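Local coordinates for protein RNA-dependent RNA Polymerase (Bombyx mori cytoplasmic polyhedrosis virus, PDB 6TZ0) that catalyses RNA-templated RNA synthesis, transcribing plus strands from the double-stranded viral genome and probably making the complementary minus strands after core assembly, at residues R254-E259 / N316-L321; N312-R317 / Y332-A337; R772-L777 / A1046-F1051. All blocks are in the same frame, centred on the assembly; numbering follows the deposited sequence.

In the fold
From the N terminus, residues 254-259, where the chain enters helix 257-264, meet the end of helix 309-320 in contact 1, closing a loop of 56 residues that includes helix 295-306. Before that helix ends, contact 2 opens on 312-317, sharing Asn-316 and Arg-317 with contact 1, and closes a loop of only 14 residues on 332-337, across a short antiparallel hairpin of helices. The centres of contacts 1 and 2 lie about 7 Å apart, and Trp-256 touches Cys-335 between them. Contact 3 follows in series, neither nested nor crossed with the others, and closes a much longer loop of 268 residues. It joins 772-777 to 1046-1051 in the C-terminal part of the polymerase, where Tyr-1047 packs on Ala-333 of contact 2.

Contact 1. Residues R254-E259 / N316-L321; sequences RSWYQE and NRALRL
Leu-319 reaches the 254-259 segment with both methyl branches, one for each of two side chains. Its CD2 lies 3.7 Å from CE3 of Trp-256, on the six-membered half of the indole, while CD1 sits 3.7 Å from CG of Glu-259. The leucine and tryptophan side chains run past each other in opposite senses; the glutamate chain crosses the leucine at about a right angle. The preceding residue, Ala-318, approaches the indole obliquely and puts its CB 3.8 Å from CZ3 of Trp-256. A chi1 of 56° sets CG of Trp-256 between the backbone N and the carbonyl carbon. This residue lies within the type I beta turn from Arg-254 to Tyr-257, which leads into helix 257-264. Helix 325-339 also packs on the tryptophan, through Tyr-331 and Cys-335, and Arg-303 of helix 295-306 touches both Trp-256 and Glu-259. The extended glutamate offers its methylenes to Leu-319 and its OE2 to Arg-300, in a salt bridge. The contact between the segments is thus apolar, burying 199 Å² in all, and the buried carboxylate, with its charge partner on helix 295-306, is probably stabilised in its ionised form.

Contact 2. Residues N312-R317 / Y332-A337; sequences NEYINR and YAACRA
A chi1 of -178° stretches Tyr-314 out opposite its backbone N and lets its ring reach Ala-334 and Cys-335, whose SG is turned beside its own backbone N to meet the ring. Their helices, 309-320 and 325-339, form an antiparallel helical hairpin: the short segments run at 166° to one another, with axes 11.3 Å apart at closest approach. The sulfur approaches the phenol in its plane, 3.9 Å from CE2 of Tyr-314, and lies 85° off the ring normal, which identifies an edge-on sulfur-aromatic contact. CG1 of Ile-315 comes to the same sulfur from a direction roughly perpendicular to that of the ring, 4.2 Å from SG of Cys-335. The sulfur thus touches side chains of two consecutive residues, one aromatic and one aliphatic. All four touching residues are buried. The phenol's polar end is satisfied outside the hairpin, by a hydrogen bond to Glu-226, which probably helps hold the ring in place. Tyr-331 and Met-338, both on helix 325-339, touch the same tyrosine. Beside that bonded oxygen lies a methyl group: OH of Tyr-314 is 3.4 Å from CB of Ala-334.

Contact 3. Residues R772-L777 / A1046-F1051; sequences RRPEGL and AYNMSF
Arg-772 and Tyr-1047 meet through the backbone. CA of Arg-772 lies 3.6 Å from the carbonyl O of Tyr-1047, and the 158° angle at the hydrogen marks a CA-H...O contact. The same oxygen of Tyr-1047 stands 3.8 Å from CG of Arg-772, from which the chain runs extended to NE, having left anti to the backbone N (chi1 -169°). That shape carries the guanidinium away from the 1046-1051 segment, and its NH2 is hydrogen-bonded to the carbonyl O of Ser-60. Nearby, CB of Arg-772 lies 4.4 Å from CB of Tyr-1047. The backbones come nearest one residue farther along the second segment, with CA of Arg-772 4.7 Å from CA of Asn-1048. Arg-773 points away and packs instead on Trp-159 and Tyr-160 of helix 145-160. Pro-774, which leads into helix 774-786, turns back to the contact: its CG rests 4.1 Å from CB of Asn-1048, the two side chains crossing at about a right angle. Met-863 touches the proline and Phe-769 the asparagine, so further apolar side chains border this pair. The 164 Å² interface is a small join of van der Waals contacts and one CA-H...O contact. It sets the approach to helix 774-786 against the irregular chain between strand 1029-1030 and helix 1054-1062. Helix 325-339 borders both partners: Asn-330 touches Arg-772 and Tyr-1047, and the tyrosine side chain leads away to bring its OH against Ala-333, that OH being hydrogen-bonded to the carbonyl O of Ala-329 on the same helix.

Contact 1. Residues R254-E259 / N316-L321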
loop_
_atom_site.group_PDB
_atom_site.type_symbol
_atom_site.label_atom_id
_atom_site.label_comp_id
_atom_site.label_asym_id
_atom_site.label_seq_id
_atom_site.Cartn_x
_atom_site.Cartn_y
_atom_site.Cartn_z
ATOM N N ARG A 254 6.066 23.169 -16.739
ATOM C CA ARG A 254 7.332 22.663 -16.233
ATOM C C ARG A 254 8.282 22.192 -17.320
ATOM O O ARG A 254 9.489 22.384 -17.185
ATOM C CB ARG A 254 7.081 21.500 -15.269
ATOM C CG ARG A 254 6.543 21.879 -13.903
ATOM C CD ARG A 254 6.105 20.619 -13.173
ATOM N NE ARG A 254 5.785 20.833 -11.768
ATOM C CZ ARG A 254 4.605 21.216 -11.309
ATOM N NH1 ARG A 254 3.612 21.455 -12.147
ATOM N NH2 ARG A 254 4.427 21.378 -10.009
ATOM N N SER A 255 7.769 21.606 -18.400
ATOM C CA SER A 255 8.565 20.852 -19.363
ATOM C C SER A 255 9.347 21.726 -20.348
ATOM O O SER A 255 9.961 21.186 -21.273
ATOM C CB SER A 255 7.658 19.892 -20.133
ATOM O OG SER A 255 6.720 20.598 -20.919
ATOM N N TRP A 256 9.347 23.045 -20.172
ATOM C CA TRP A 256 10.095 23.961 -21.024
ATOM C C TRP A 256 11.593 23.949 -20.750
ATOM O O TRP A 256 12.356 24.501 -21.559
ATOM C CB TRP A 256 9.555 25.383 -20.830
ATOM C CG TRP A 256 9.609 25.807 -19.394
ATOM C CD1 TRP A 256 8.640 25.631 -18.461
ATOM C CD2 TRP A 256 10.703 26.439 -18.722
ATOM N NE1 TRP A 256 9.055 26.117 -17.253
ATOM C CE2 TRP A 256 10.323 26.615 -17.386
ATOM C CE3 TRP A 256 11.970 26.872 -19.124
ATOM C CZ2 TRP A 256 11.156 27.206 -16.450
ATOM C CZ3 TRP A 256 12.793 27.452 -18.194
ATOM C CH2 TRP A 256 12.384 27.616 -16.873
ATOM N N TYR A 257 12.031 23.368 -19.625
ATOM C CA TYR A 257 13.409 23.549 -19.179
ATOM C C TYR A 257 14.392 22.820 -20.071
ATOM O O TYR A 257 15.553 23.226 -20.157
ATOM C CB TYR A 257 13.578 23.086 -17.729
ATOM C CG TYR A 257 13.597 21.590 -17.517
ATOM C CD1 TYR A 257 12.419 20.867 -17.442
ATOM C CD2 TYR A 257 14.797 20.910 -17.325
ATOM C CE1 TYR A 257 12.433 19.510 -17.230
ATOM C CE2 TYR A 257 14.818 19.551 -17.114
ATOM C CZ TYR A 257 13.632 18.857 -17.068
ATOM O OH TYR A 257 13.645 17.501 -16.852
ATOM N N GLN A 258 13.936 21.779 -20.760
ATOM C CA GLN A 258 14.786 21.068 -21.698
ATOM C C GLN A 258 15.102 21.935 -22.910
ATOM O O GLN A 258 16.249 21.977 -23.368
ATOM C CB GLN A 258 14.097 19.769 -22.095
ATOM C CG GLN A 258 14.939 18.788 -22.845
ATOM C CD GLN A 258 14.210 17.491 -23.043
ATOM O OE1 GLN A 258 13.037 17.375 -22.707
ATOM N NE2 GLN A 258 14.902 16.496 -23.553
ATOM N N GLU A 259 14.113 22.683 -23.403
ATOM C CA GLU A 259 14.359 23.632 -24.484
ATOM C C GLU A 259 15.217 24.803 -24.028
ATOM O O GLU A 259 16.066 25.284 -24.791
ATOM C CB GLU A 259 13.034 24.137 -25.042
ATOM C CG GLU A 259 13.169 25.054 -26.230
ATOM C CD GLU A 259 11.834 25.518 -26.747
ATOM O OE1 GLU A 259 10.806 25.095 -26.184
ATOM O OE2 GLU A 259 11.811 26.312 -27.707
ATOM N N ASN A 316 8.673 32.434 -21.583
ATOM C CA ASN A 316 9.472 32.856 -22.737
ATOM C C ASN A 316 10.643 33.738 -22.309
ATOM O O ASN A 316 11.727 33.679 -22.905
ATOM C CB ASN A 316 8.598 33.578 -23.756
ATOM C CG ASN A 316 7.582 32.667 -24.384
ATOM O OD1 ASN A 316 7.851 31.493 -24.611
ATOM N ND2 ASN A 316 6.416 33.207 -24.698
ATOM N N ARG A 317 10.441 34.537 -21.256
ATOM C CA ARG A 317 11.527 35.279 -20.623
ATOM C C ARG A 317 12.609 34.349 -20.086
ATOM O O ARG A 317 13.804 34.629 -20.226
ATOM C CB ARG A 317 10.948 36.129 -19.496
ATOM C CG ARG A 317 11.928 37.005 -18.783
ATOM C CD ARG A 317 11.223 37.819 -17.720
ATOM N NE ARG A 317 12.157 38.665 -16.996
ATOM C CZ ARG A 317 12.513 39.878 -17.398
ATOM N NH1 ARG A 317 13.381 40.582 -16.692
ATOM N NH2 ARG A 317 12.009 40.385 -18.511
ATOM N N ALA A 318 12.206 33.238 -19.468
ATOM C CA ALA A 318 13.173 32.262 -18.969
ATOM C C ALA A 318 13.875 31.530 -20.107
ATOM O O ALA A 318 15.042 31.145 -19.975
ATOM C CB ALA A 318 12.476 31.265 -18.050
ATOM N N LEU A 319 13.171 31.306 -21.218
ATOM C CA LEU A 319 13.785 30.724 -22.410
ATOM C C LEU A 319 14.854 31.639 -22.989
ATOM O O LEU A 319 15.876 31.167 -23.497
ATOM C CB LEU A 319 12.718 30.438 -23.468
ATOM C CG LEU A 319 12.097 29.055 -23.656
ATOM C CD1 LEU A 319 13.156 28.137 -24.188
ATOM C CD2 LEU A 319 11.509 28.487 -22.388
ATOM N N ARG A 320 14.637 32.954 -22.932
ATOM C CA ARG A 320 15.572 33.857 -23.596
ATOM C C ARG A 320 16.730 34.264 -22.689
ATOM O O ARG A 320 17.889 34.230 -23.112
ATOM C CB ARG A 320 14.834 35.086 -24.107
ATOM C CG ARG A 320 13.841 34.763 -25.192
ATOM C CD ARG A 320 14.564 34.298 -26.434
ATOM N NE ARG A 320 13.653 34.072 -27.549
ATOM C CZ ARG A 320 14.037 33.630 -28.741
ATOM N NH1 ARG A 320 13.146 33.450 -29.706
ATOM N NH2 ARG A 320 15.316 33.368 -28.969
ATOM N N LEU A 321 16.450 34.649 -21.446
ATOM C CA LEU A 321 17.426 35.343 -20.615
ATOM C C LEU A 321 18.297 34.407 -19.784
ATOM O O LEU A 321 18.955 34.865 -18.845
ATOM C CB LEU A 321 16.724 36.340 -19.697
ATOM C CG LEU A 321 16.047 37.535 -20.359
ATOM C CD1 LEU A 321 15.350 38.373 -19.314
ATOM C CD2 LEU A 321 17.057 38.362 -21.119
#

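Contact 2. Residues N312-R317 / Y332-A337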
loop_
_atom_site.group_PDB
_atom_site.type_symbol
_atom_site.label_atom_id
_atom_site.label_comp_id
_atom_site.label_asym_id
_atom_site.label_seq_id
_atom_site.Cartn_x
_atom_site.Cartn_y
_atom_site.Cartn_z
ATOM N N ASN A 312 2.941 32.508 -19.399
ATOM C CA ASN A 312 3.582 32.147 -20.660
ATOM C C ASN A 312 4.678 33.144 -21.026
ATOM O O ASN A 312 5.734 32.762 -21.550
ATOM C CB ASN A 312 2.530 32.080 -21.767
ATOM C CG ASN A 312 3.036 31.396 -23.014
ATOM O OD1 ASN A 312 4.132 30.844 -23.037
ATOM N ND2 ASN A 312 2.246 31.453 -24.073
ATOM N N GLU A 313 4.453 34.425 -20.739
ATOM C CA GLU A 313 5.461 35.431 -21.036
ATOM C C GLU A 313 6.645 35.306 -20.087
ATOM O O GLU A 313 7.793 35.546 -20.482
ATOM C CB GLU A 313 4.828 36.819 -20.966
ATOM C CG GLU A 313 5.709 37.958 -21.443
ATOM C CD GLU A 313 4.964 39.284 -21.505
ATOM O OE1 GLU A 313 3.770 39.317 -21.140
ATOM O OE2 GLU A 313 5.569 40.291 -21.931
ATOM N N TYR A 314 6.389 34.883 -18.843
ATOM C CA TYR A 314 7.480 34.575 -17.922
ATOM C C TYR A 314 8.300 33.380 -18.401
ATOM O O TYR A 314 9.530 33.371 -18.269
ATOM C CB TYR A 314 6.933 34.308 -16.523
ATOM C CG TYR A 314 8.004 34.023 -15.495
ATOM C CD1 TYR A 314 8.787 35.043 -14.982
ATOM C CD2 TYR A 314 8.230 32.733 -15.044
ATOM C CE1 TYR A 314 9.763 34.790 -14.048
ATOM C CE2 TYR A 314 9.206 32.468 -14.115
ATOM C CZ TYR A 314 9.968 33.500 -13.620
ATOM O OH TYR A 314 10.943 33.243 -12.688
ATOM N N ILE A 315 7.638 32.364 -18.960
ATOM C CA ILE A 315 8.359 31.203 -19.479
ATOM C C ILE A 315 9.196 31.578 -20.700
ATOM O O ILE A 315 10.337 31.127 -20.837
ATOM C CB ILE A 315 7.376 30.053 -19.769
ATOM C CG1 ILE A 315 6.820 29.500 -18.459
ATOM C CG2 ILE A 315 8.018 28.929 -20.565
ATOM C CD1 ILE A 315 5.707 28.537 -18.654
ATOM N N ASN A 316 8.673 32.434 -21.583
ATOM C CA ASN A 316 9.472 32.856 -22.737
ATOM C C ASN A 316 10.643 33.738 -22.309
ATOM O O ASN A 316 11.727 33.679 -22.905
ATOM C CB ASN A 316 8.598 33.578 -23.756
ATOM C CG ASN A 316 7.582 32.667 -24.384
ATOM O OD1 ASN A 316 7.851 31.493 -24.611
ATOM N ND2 ASN A 316 6.416 33.207 -24.698
ATOM N N ARG A 317 10.441 34.537 -21.256
ATOM C CA ARG A 317 11.527 35.279 -20.623
ATOM C C ARG A 317 12.609 34.349 -20.086
ATOM O O ARG A 317 13.804 34.629 -20.226
ATOM C CB ARG A 317 10.948 36.129 -19.496
ATOM C CG ARG A 317 11.928 37.005 -18.783
ATOM C CD ARG A 317 11.223 37.819 -17.720
ATOM N NE ARG A 317 12.157 38.665 -16.996
ATOM C CZ ARG A 317 12.513 39.878 -17.398
ATOM N NH1 ARG A 317 13.381 40.582 -16.692
ATOM N NH2 ARG A 317 12.009 40.385 -18.511
ATOM N N TYR A 332 13.464 27.263 -13.255
ATOM C CA TYR A 332 12.678 26.047 -13.115
ATOM C C TYR A 332 12.113 25.910 -11.711
ATOM O O TYR A 332 10.953 25.523 -11.549
ATOM C CB TYR A 332 13.518 24.824 -13.468
ATOM C CG TYR A 332 12.731 23.538 -13.429
ATOM C CD1 TYR A 332 11.819 23.240 -14.426
ATOM C CD2 TYR A 332 12.889 22.633 -12.391
ATOM C CE1 TYR A 332 11.096 22.075 -14.395
ATOM C CE2 TYR A 332 12.167 21.468 -12.351
ATOM C CZ TYR A 332 11.281 21.188 -13.360
ATOM O OH TYR A 332 10.560 20.020 -13.316
ATOM N N ALA A 333 12.910 26.228 -10.686
ATOM C CA ALA A 333 12.387 26.227 -9.322
ATOM C C ALA A 333 11.306 27.283 -9.135
ATOM O O ALA A 333 10.331 27.052 -8.404
ATOM C CB ALA A 333 13.515 26.446 -8.318
ATOM N N ALA A 334 11.447 28.430 -9.810
ATOM C CA ALA A 334 10.400 29.446 -9.772
ATOM C C ALA A 334 9.103 28.939 -10.396
ATOM O O ALA A 334 8.026 29.144 -9.836
ATOM C CB ALA A 334 10.870 30.719 -10.469
ATOM N N CYS A 335 9.183 28.245 -11.532
ATOM C CA CYS A 335 7.965 27.704 -12.136
ATOM C C CYS A 335 7.382 26.538 -11.340
ATOM O O CYS A 335 6.168 26.304 -11.396
ATOM C CB CYS A 335 8.226 27.288 -13.576
ATOM S SG CYS A 335 8.505 28.683 -14.667
ATOM N N ARG A 336 8.217 25.798 -10.601
ATOM C CA ARG A 336 7.691 24.810 -9.660
ATOM C C ARG A 336 6.904 25.486 -8.548
ATOM O O ARG A 336 5.867 24.975 -8.114
ATOM C CB ARG A 336 8.820 23.965 -9.056
ATOM C CG ARG A 336 9.541 23.065 -10.033
ATOM C CD ARG A 336 8.575 22.091 -10.605
ATOM N NE ARG A 336 8.103 21.119 -9.626
ATOM C CZ ARG A 336 8.511 19.860 -9.584
ATOM N NH1 ARG A 336 9.341 19.411 -10.508
ATOM N NH2 ARG A 336 8.041 19.040 -8.661
ATOM N N ALA A 337 7.381 26.638 -8.076
ATOM C CA ALA A 337 6.618 27.395 -7.090
ATOM C C ALA A 337 5.375 28.034 -7.700
ATOM O O ALA A 337 4.401 28.288 -6.988
ATOM C CB ALA A 337 7.500 28.463 -6.454
#

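Contact 3. Residues R772-L777 / A1046-F1051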
loop_
_atom_site.group_PDB
_atom_site.type_symbol
_atom_site.label_atom_id
_atom_site.label_comp_id
_atom_site.label_asym_id
_atom_site.label_seq_id
_atom_site.Cartn_x
_atom_site.Cartn_y
_atom_site.Cartn_z
ATOM N N ARG A 772 16.883 27.389 -1.639
ATOM C CA ARG A 772 17.884 28.318 -2.139
ATOM C C ARG A 772 18.396 29.283 -1.074
ATOM O O ARG A 772 19.548 29.715 -1.145
ATOM C CB ARG A 772 17.302 29.087 -3.329
ATOM C CG ARG A 772 18.284 29.889 -4.120
ATOM C CD ARG A 772 17.643 30.444 -5.364
ATOM N NE ARG A 772 18.551 31.342 -6.057
ATOM C CZ ARG A 772 18.245 31.997 -7.165
ATOM N NH1 ARG A 772 17.047 31.857 -7.709
ATOM N NH2 ARG A 772 19.134 32.800 -7.724
ATOM N N ARG A 773 17.581 29.621 -0.073
ATOM C CA ARG A 773 18.023 30.436 1.057
ATOM C C ARG A 773 17.541 29.782 2.348
ATOM O O ARG A 773 16.384 29.976 2.754
ATOM C CB ARG A 773 17.524 31.875 0.951
ATOM C CG ARG A 773 18.073 32.775 2.037
ATOM C CD ARG A 773 17.682 34.235 1.891
ATOM N NE ARG A 773 16.255 34.484 2.073
ATOM C CZ ARG A 773 15.474 35.053 1.163
ATOM N NH1 ARG A 773 15.978 35.445 0.005
ATOM N NH2 ARG A 773 14.190 35.246 1.417
ATOM N N PRO A 774 18.393 28.999 3.016
ATOM C CA PRO A 774 17.956 28.296 4.234
ATOM C C PRO A 774 17.784 29.184 5.457
ATOM O O PRO A 774 17.120 28.760 6.415
ATOM C CB PRO A 774 19.073 27.269 4.459
ATOM C CG PRO A 774 19.720 27.111 3.137
ATOM C CD PRO A 774 19.660 28.456 2.502
ATOM N N GLU A 775 18.348 30.392 5.464
ATOM C CA GLU A 775 18.264 31.252 6.641
ATOM C C GLU A 775 16.863 31.837 6.811
ATOM O O GLU A 775 16.342 31.913 7.934
ATOM C CB GLU A 775 19.314 32.358 6.536
ATOM C CG GLU A 775 19.347 33.309 7.715
ATOM C CD GLU A 775 19.798 32.647 9.001
ATOM O OE1 GLU A 775 20.586 31.678 8.939
ATOM O OE2 GLU A 775 19.355 33.093 10.080
ATOM N N GLY A 776 16.234 32.249 5.707
ATOM C CA GLY A 776 14.848 32.680 5.768
ATOM C C GLY A 776 13.905 31.554 6.130
ATOM O O GLY A 776 12.885 31.777 6.785
ATOM N N LEU A 777 14.255 30.332 5.749
ATOM C CA LEU A 777 13.505 29.164 6.182
ATOM C C LEU A 777 13.677 28.914 7.678
ATOM O O LEU A 777 12.741 28.457 8.347
ATOM C CB LEU A 777 13.943 27.972 5.334
ATOM C CG LEU A 777 13.351 26.580 5.450
ATOM C CD1 LEU A 777 13.208 26.010 4.073
ATOM C CD2 LEU A 777 14.339 25.747 6.192
ATOM N N ALA A 1046 23.505 21.776 -5.818
ATOM C CA ALA A 1046 22.260 21.921 -5.078
ATOM C C ALA A 1046 21.880 23.391 -5.118
ATOM O O ALA A 1046 22.711 24.250 -5.420
ATOM C CB ALA A 1046 22.378 21.427 -3.636
ATOM N N TYR A 1047 20.610 23.685 -4.817
ATOM C CA TYR A 1047 20.179 25.079 -4.834
ATOM C C TYR A 1047 20.764 25.887 -3.686
ATOM O O TYR A 1047 20.839 27.114 -3.795
ATOM C CB TYR A 1047 18.654 25.205 -4.812
ATOM C CG TYR A 1047 17.966 24.872 -6.108
ATOM C CD1 TYR A 1047 18.088 25.706 -7.202
ATOM C CD2 TYR A 1047 17.149 23.760 -6.218
ATOM C CE1 TYR A 1047 17.461 25.418 -8.383
ATOM C CE2 TYR A 1047 16.515 23.464 -7.397
ATOM C CZ TYR A 1047 16.674 24.297 -8.475
ATOM O OH TYR A 1047 16.036 24.016 -9.657
ATOM N N ASN A 1048 21.199 25.245 -2.606
ATOM C CA ASN A 1048 21.845 25.960 -1.514
ATOM C C ASN A 1048 23.367 25.934 -1.573
ATOM O O ASN A 1048 24.010 26.529 -0.706
ATOM C CB ASN A 1048 21.398 25.414 -0.153
ATOM C CG ASN A 1048 21.727 23.947 0.043
ATOM O OD1 ASN A 1048 22.134 23.250 -0.878
ATOM N ND2 ASN A 1048 21.618 23.493 1.278
ATOM N N MET A 1049 23.961 25.251 -2.543
ATOM C CA MET A 1049 25.404 25.049 -2.573
ATOM C C MET A 1049 26.086 25.894 -3.639
ATOM O O MET A 1049 27.070 25.467 -4.240
ATOM C CB MET A 1049 25.741 23.574 -2.766
ATOM C CG MET A 1049 25.445 22.728 -1.549
ATOM S SD MET A 1049 25.835 20.999 -1.794
ATOM C CE MET A 1049 27.610 21.104 -1.859
ATOM N N SER A 1050 25.596 27.112 -3.858
ATOM C CA SER A 1050 26.207 28.008 -4.826
ATOM C C SER A 1050 27.545 28.517 -4.316
ATOM O O SER A 1050 27.861 28.418 -3.130
ATOM C CB SER A 1050 25.284 29.184 -5.142
ATOM O OG SER A 1050 25.125 30.024 -4.018
ATOM N N PHE A 1051 28.331 29.069 -5.236
ATOM C CA PHE A 1051 29.688 29.504 -4.932
ATOM C C PHE A 1051 29.680 30.655 -3.935
ATOM O O PHE A 1051 29.187 31.747 -4.234
ATOM C CB PHE A 1051 30.403 29.910 -6.212
ATOM C CG PHE A 1051 31.768 30.451 -5.980
ATOM C CD1 PHE A 1051 32.789 29.618 -5.567
ATOM C CD2 PHE A 1051 32.033 31.795 -6.167
ATOM C CE1 PHE A 1051 34.049 30.114 -5.346
ATOM C CE2 PHE A 1051 33.293 32.296 -5.951
ATOM C CZ PHE A 1051 34.301 31.456 -5.539
#